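Putative D-lactate dehydrogenase (Chlamydomonas reinhardtii, PDB 4ZGS) probably reduces pyruvate to D-lactate with NADH in the chloroplast, as a member of the D-isomer specific 2-hydroxyacid dehydrogenase family. Local coordinates at residues R127-P132 with L364-V368; D233-C239 with V261-S267. All blocks are in the same frame, centred on the assembly; numbering follows the deposited sequence.

Interaction 1 of 2, residues R127-P132 with L364-V368; sequences RVVRVP and LGNEV
Two torsions bring Arg-127 and Glu-367 together: the arginine chain bends at its CG-CD bond (chi3 64°), while the glutamate runs extended with CG anti to its backbone N (chi1 -167°), so that carboxylate and guanidinium meet beside the strand. The result is a two-pronged salt bridge. NE of Arg-127 donates to OE1 of Glu-367 over 3.0 Å, the oxygen lying close to the guanidinium plane, and NH2 reaches OE2 of the same carboxylate, although NH2 is modelled less reliably. The two flat groups are not coplanar; their planes stand 41° apart, and NE comes to OE1 from above the carboxylate. A methionine in place of Arg-127 would probably leave the carboxylate of Glu-367 without its charged mate and its chain freer to swing.

Next to this pair the backbone takes over. The amide N of Val-368 donates to the carbonyl O of Val-128 at 3.1 Å, a bent bond, and the CA-H of Glu-367 leans on the same oxygen. Val-128 and Val-368 lie alongside one another, pointing the same way, with their CG1 methyls 3.5 Å apart. Further along, CG2 of Val-129 rests against the peptide between Asn-366 and Glu-367, and the side chain of Asn-366 runs roughly perpendicular to that of Pro-132, OD1 sitting 3.5 Å from CG of the proline.

The C-terminal tail thus folds back along strand 127-129, an outermost strand of the five-stranded parallel sheet within this chain, whose other side is bonded to strand 105-108. Helix 341-359 flanks the turn, its Asn-354 bonding both ND2 of Asn-366 and the carbonyl O of Arg-130, and helix 118-124 packs on Val-128 and Val-368 through Leu-118.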
# COMPACT_ATOMS: atom_id res chain seq x y z
N ARG A 127 34.35 -17.30 24.09
CA ARG A 127 33.58 -18.52 23.84
C ARG A 127 32.21 -18.14 23.30
O ARG A 127 31.60 -17.16 23.74
CB ARG A 127 33.42 -19.34 25.12
CG ARG A 127 34.74 -19.70 25.74
CD ARG A 127 34.55 -20.47 27.02
NE ARG A 127 33.93 -21.76 26.82
CZ ARG A 127 33.68 -22.61 27.81
NH1 ARG A 127 34.02 -22.28 29.05
NH2 ARG A 127 33.11 -23.78 27.57
N VAL A 128 31.73 -18.93 22.34
CA VAL A 128 30.48 -18.66 21.68
C VAL A 128 29.41 -19.70 22.03
O VAL A 128 29.62 -20.90 21.87
CB VAL A 128 30.66 -18.59 20.15
CG1 VAL A 128 29.33 -18.29 19.49
CG2 VAL A 128 31.69 -17.53 19.77
N VAL A 129 28.25 -19.22 22.46
CA VAL A 129 27.16 -20.11 22.78
C VAL A 129 25.96 -19.71 21.90
O VAL A 129 26.03 -18.72 21.17
CB VAL A 129 26.87 -20.05 24.27
CG1 VAL A 129 25.55 -19.37 24.54
CG2 VAL A 129 26.89 -21.44 24.83
N ARG A 130 24.88 -20.48 21.91
CA ARG A 130 23.93 -20.39 20.80
C ARG A 130 22.54 -20.97 21.09
O ARG A 130 22.38 -21.74 22.02
CB ARG A 130 24.59 -21.14 19.66
CG ARG A 130 23.81 -21.49 18.48
CD ARG A 130 24.59 -22.62 17.78
NE ARG A 130 23.99 -23.07 16.53
CZ ARG A 130 23.66 -24.33 16.26
NH1 ARG A 130 23.86 -25.29 17.15
NH2 ARG A 130 23.11 -24.63 15.09
N VAL A 131 21.52 -20.59 20.34
CA VAL A 131 20.27 -21.35 20.46
C VAL A 131 19.99 -22.24 19.26
O VAL A 131 19.54 -21.77 18.22
CB VAL A 131 19.06 -20.45 20.68
CG1 VAL A 131 17.80 -21.31 20.75
CG2 VAL A 131 19.25 -19.62 21.92
N PRO A 132 20.22 -23.55 19.40
CA PRO A 132 20.11 -24.43 18.23
C PRO A 132 18.67 -24.73 17.74
O PRO A 132 18.53 -25.04 16.56
CB PRO A 132 20.81 -25.71 18.69
CG PRO A 132 20.73 -25.69 20.16
CD PRO A 132 20.66 -24.26 20.61
N LEU A 364 28.55 -26.58 28.86
CA LEU A 364 27.72 -25.69 28.03
C LEU A 364 26.80 -26.45 27.08
O LEU A 364 25.57 -26.42 27.23
CB LEU A 364 28.64 -24.73 27.28
CG LEU A 364 29.38 -23.79 28.25
CD1 LEU A 364 30.39 -22.92 27.55
CD2 LEU A 364 28.37 -22.91 28.97
N GLY A 365 27.39 -27.09 26.08
CA GLY A 365 26.62 -27.95 25.19
C GLY A 365 25.95 -27.25 24.04
O GLY A 365 25.72 -27.86 23.01
N ASN A 366 25.68 -25.95 24.21
CA ASN A 366 25.19 -25.12 23.11
C ASN A 366 26.40 -24.34 22.54
O ASN A 366 26.27 -23.44 21.70
CB ASN A 366 24.08 -24.17 23.57
CG ASN A 366 22.74 -24.88 23.76
OD1 ASN A 366 22.45 -25.91 23.15
ND2 ASN A 366 21.91 -24.31 24.64
N GLU A 367 27.58 -24.68 23.05
CA GLU A 367 28.80 -24.08 22.56
C GLU A 367 29.09 -24.47 21.11
O GLU A 367 29.10 -25.65 20.78
CB GLU A 367 29.98 -24.49 23.43
CG GLU A 367 31.23 -23.66 23.18
CD GLU A 367 32.34 -23.92 24.19
OE1 GLU A 367 33.32 -23.14 24.20
OE2 GLU A 367 32.24 -24.90 24.96
N VAL A 368 29.30 -23.47 20.25
CA VAL A 368 29.88 -23.70 18.93
C VAL A 368 31.36 -23.27 19.00
O VAL A 368 31.69 -22.28 19.67
CB VAL A 368 29.10 -22.95 17.81
CG1 VAL A 368 29.05 -21.46 18.07
CG2 VAL A 368 29.72 -23.24 16.45

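Interaction 2 of 2, residues D233-C239 with V261-S267; sequences DIVTLHC and VMLINVS. With NAD (nicotinamide-adenine-dinucleotide), chain I.
Strands 234-237 and 261-265 run parallel, their axes 4.7 Å apart at closest and 13° from aligned, as neighbours in the Rossmann-type sheet of the NAD-binding domain, where they belong to a beta-alpha-beta unit with helix 251-254. Their ladder begins with Met-262 N on Asp-233 O and continues through Val-235 N to Met-262 O, Ile-264 N to Val-235 O and Leu-237 N to Ile-264 O; the last three are nearly straight at the acceptor.

On one face Ile-234, Thr-236, Met-262 and Ile-264 are gathered, and helix 136-151 packs on it through Ile-147, which meets both isoleucines. On the other, CD1 of Leu-263 slots between its neighbours, 3.9 Å from CG1 of Val-235 and 4.1 Å from CG of Leu-237, while Leu-237 also lies against the amide of Asn-265.

Past the strand ends the two segments turn to the cofactor. Asn-265 OD1 accepts from Ser-267 N in an Asx turn, and its ND2 bonds the carbonyl O of Arg-268, fixing the amide's rotation. CB of Cys-239 approaches N3A of the NAD adenine, and Ser-267 O receives a weak bond from O2D. The CE1 corner of His-238 touches CG2 of Val-266, and one face of its ring carries a water. That water donates to Leu-237 O and Ile-264 O and accepts from Thr-236 OG1 and Val-266 N, bridging the two segments. Leu-237 O is gripped a second time: with OG anti to its carbonyl carbon (chi1 -52°), Ser-267 donates OG to that oxygen from above the carbonyl plane at 2.7 Å.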
# COMPACT_ATOMS: atom_id res chain seq x y z
N ASP A 233 0.63 -30.58 -6.03
CA ASP A 233 -0.03 -29.29 -6.24
C ASP A 233 0.72 -28.25 -5.47
O ASP A 233 0.77 -27.06 -5.83
CB ASP A 233 -1.48 -29.33 -5.76
CG ASP A 233 -2.34 -30.33 -6.52
OD1 ASP A 233 -2.40 -30.25 -7.78
OD2 ASP A 233 -2.99 -31.18 -5.86
N ILE A 234 1.28 -28.73 -4.36
CA ILE A 234 2.02 -27.94 -3.40
C ILE A 234 3.28 -28.65 -2.96
O ILE A 234 3.24 -29.83 -2.56
CB ILE A 234 1.19 -27.65 -2.16
CG1 ILE A 234 -0.16 -27.05 -2.54
CG2 ILE A 234 1.96 -26.74 -1.25
CD1 ILE A 234 -1.10 -26.90 -1.37
N VAL A 235 4.39 -27.92 -3.04
CA VAL A 235 5.68 -28.36 -2.56
C VAL A 235 6.19 -27.39 -1.51
O VAL A 235 6.22 -26.18 -1.74
CB VAL A 235 6.69 -28.46 -3.69
CG1 VAL A 235 8.05 -28.77 -3.15
CG2 VAL A 235 6.25 -29.55 -4.66
N THR A 236 6.58 -27.92 -0.36
CA THR A 236 7.11 -27.09 0.71
C THR A 236 8.48 -27.58 1.16
O THR A 236 8.63 -28.73 1.55
CB THR A 236 6.16 -27.03 1.91
OG1 THR A 236 6.80 -26.32 2.97
CG2 THR A 236 5.85 -28.45 2.43
N LEU A 237 9.48 -26.71 1.07
CA LEU A 237 10.85 -27.13 1.31
C LEU A 237 11.20 -26.99 2.78
O LEU A 237 11.05 -25.90 3.34
CB LEU A 237 11.82 -26.30 0.47
CG LEU A 237 11.50 -26.19 -1.01
CD1 LEU A 237 12.59 -25.37 -1.76
CD2 LEU A 237 11.33 -27.59 -1.59
N HIS A 238 11.50 -28.10 3.44
CA HIS A 238 12.07 -28.02 4.79
C HIS A 238 13.47 -28.60 5.02
O HIS A 238 13.96 -28.60 6.15
CB HIS A 238 11.04 -28.60 5.74
CG HIS A 238 9.76 -27.84 5.71
ND1 HIS A 238 9.56 -26.69 6.43
CD2 HIS A 238 8.66 -27.99 4.93
CE1 HIS A 238 8.36 -26.21 6.16
NE2 HIS A 238 7.79 -26.97 5.25
N CYS A 239 14.14 -29.08 3.98
CA CYS A 239 15.47 -29.65 4.17
C CYS A 239 16.51 -28.57 4.47
O CYS A 239 16.34 -27.40 4.11
CB CYS A 239 15.90 -30.46 2.93
SG CYS A 239 15.71 -29.60 1.32
N VAL A 261 1.92 -25.51 -9.97
CA VAL A 261 2.37 -25.86 -8.63
C VAL A 261 2.64 -24.63 -7.78
O VAL A 261 3.15 -23.65 -8.27
CB VAL A 261 3.66 -26.67 -8.63
CG1 VAL A 261 4.81 -25.85 -9.21
CG2 VAL A 261 4.00 -27.04 -7.21
N MET A 262 2.26 -24.70 -6.52
CA MET A 262 2.60 -23.69 -5.51
C MET A 262 3.85 -24.14 -4.78
O MET A 262 3.85 -25.23 -4.19
CB MET A 262 1.45 -23.50 -4.50
CG MET A 262 1.78 -22.64 -3.28
SD MET A 262 0.26 -22.33 -2.32
CE MET A 262 -0.81 -21.66 -3.59
N LEU A 263 4.90 -23.34 -4.81
CA LEU A 263 6.16 -23.68 -4.14
C LEU A 263 6.31 -22.83 -2.90
O LEU A 263 6.13 -21.63 -2.96
CB LEU A 263 7.34 -23.46 -5.07
CG LEU A 263 8.74 -23.60 -4.50
CD1 LEU A 263 8.86 -24.98 -3.89
CD2 LEU A 263 9.74 -23.42 -5.63
N ILE A 264 6.60 -23.46 -1.76
CA ILE A 264 6.77 -22.75 -0.49
C ILE A 264 8.14 -23.00 0.06
O ILE A 264 8.54 -24.14 0.24
CB ILE A 264 5.77 -23.18 0.54
CG1 ILE A 264 4.36 -22.94 0.02
CG2 ILE A 264 6.01 -22.42 1.82
CD1 ILE A 264 4.08 -21.51 -0.26
N ASN A 265 8.88 -21.94 0.32
CA ASN A 265 10.17 -22.14 0.92
C ASN A 265 10.41 -21.24 2.13
O ASN A 265 10.58 -20.03 1.99
CB ASN A 265 11.23 -21.90 -0.14
CG ASN A 265 12.60 -22.20 0.35
OD1 ASN A 265 12.78 -22.89 1.35
ND2 ASN A 265 13.59 -21.63 -0.33
N VAL A 266 10.37 -21.84 3.32
CA VAL A 266 10.73 -21.21 4.58
C VAL A 266 12.05 -21.73 5.14
O VAL A 266 12.36 -21.44 6.29
CB VAL A 266 9.63 -21.36 5.66
CG1 VAL A 266 8.33 -20.74 5.14
CG2 VAL A 266 9.41 -22.83 6.03
N SER A 267 12.79 -22.56 4.40
CA SER A 267 14.05 -23.06 4.98
C SER A 267 15.27 -22.22 4.62
O SER A 267 15.71 -21.42 5.44
CB SER A 267 14.36 -24.51 4.53
OG SER A 267 13.28 -25.39 4.76
PA NAD I . 16.12 -31.07 11.09
O1A NAD I . 17.46 -31.69 11.21
O2A NAD I . 15.37 -31.89 12.07
O5B NAD I . 15.53 -31.21 9.60
C5B NAD I . 16.37 -31.43 8.47
C4B NAD I . 16.04 -32.73 7.81
O4B NAD I . 16.40 -32.70 6.35
C3B NAD I . 16.80 -33.86 8.41
O3B NAD I . 15.92 -34.95 8.80
C2B NAD I . 17.72 -34.35 7.39
O2B NAD I . 17.89 -35.78 7.52
C1B NAD I . 17.07 -34.01 6.10
N9A NAD I . 17.95 -34.00 5.00
C8A NAD I . 19.37 -34.01 5.04
N7A NAD I . 19.89 -34.00 3.73
C5A NAD I . 18.80 -34.00 2.88
C6A NAD I . 18.59 -33.98 1.47
N6A NAD I . 19.69 -33.98 0.57
N1A NAD I . 17.41 -33.98 1.03
C2A NAD I . 16.38 -33.98 1.68
N3A NAD I . 16.37 -33.99 2.97
C4A NAD I . 17.57 -34.00 3.69
O3 NAD I . 16.13 -29.53 11.55
PN NAD I . 14.85 -28.59 11.58
O1N NAD I . 14.51 -28.14 12.96
O2N NAD I . 13.62 -29.32 11.18
O5D NAD I . 15.08 -27.34 10.61
C5D NAD I . 16.25 -26.52 10.69
C4D NAD I . 16.14 -25.57 9.55
O4D NAD I . 15.13 -24.52 9.84
C3D NAD I . 17.38 -24.83 9.29
O3D NAD I . 18.33 -25.64 8.56
C2D NAD I . 16.90 -23.71 8.49
O2D NAD I . 16.85 -24.11 7.10
C1D NAD I . 15.53 -23.40 8.97
N1N NAD I . 15.50 -22.17 9.67
C2N NAD I . 14.51 -21.21 9.37
C3N NAD I . 14.48 -19.99 10.04
C7N NAD I . 13.41 -18.96 9.72
O7N NAD I . 12.99 -18.84 8.58
N7N NAD I . 12.90 -18.10 10.73
C4N NAD I . 15.46 -19.71 11.02
C5N NAD I . 16.46 -20.66 11.31
C6N NAD I . 16.48 -21.88 10.64
O HOH W 1 8.91 -24.46 3.20

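The pair illustrates how one chain builds two domains with different kinds of closure. Interaction 1 closes a long loop of the chain, joining residues 127-132 to the C-terminal tail 232 residues on; interaction 2 falls between those ends in sequence and links segments only 22 residues apart. Their centres lie 30 Å from each other on opposite sides of the chain's centre, with nearest atoms about 12 Å apart and no direct touch. Each belongs to a separate parallel sheet: an outermost strand of the five-stranded one, and two inner strands of the six-stranded one that carries NAD. The tail after helix 341-359 therefore returns the chain, beyond the cofactor domain, to the sheet it left.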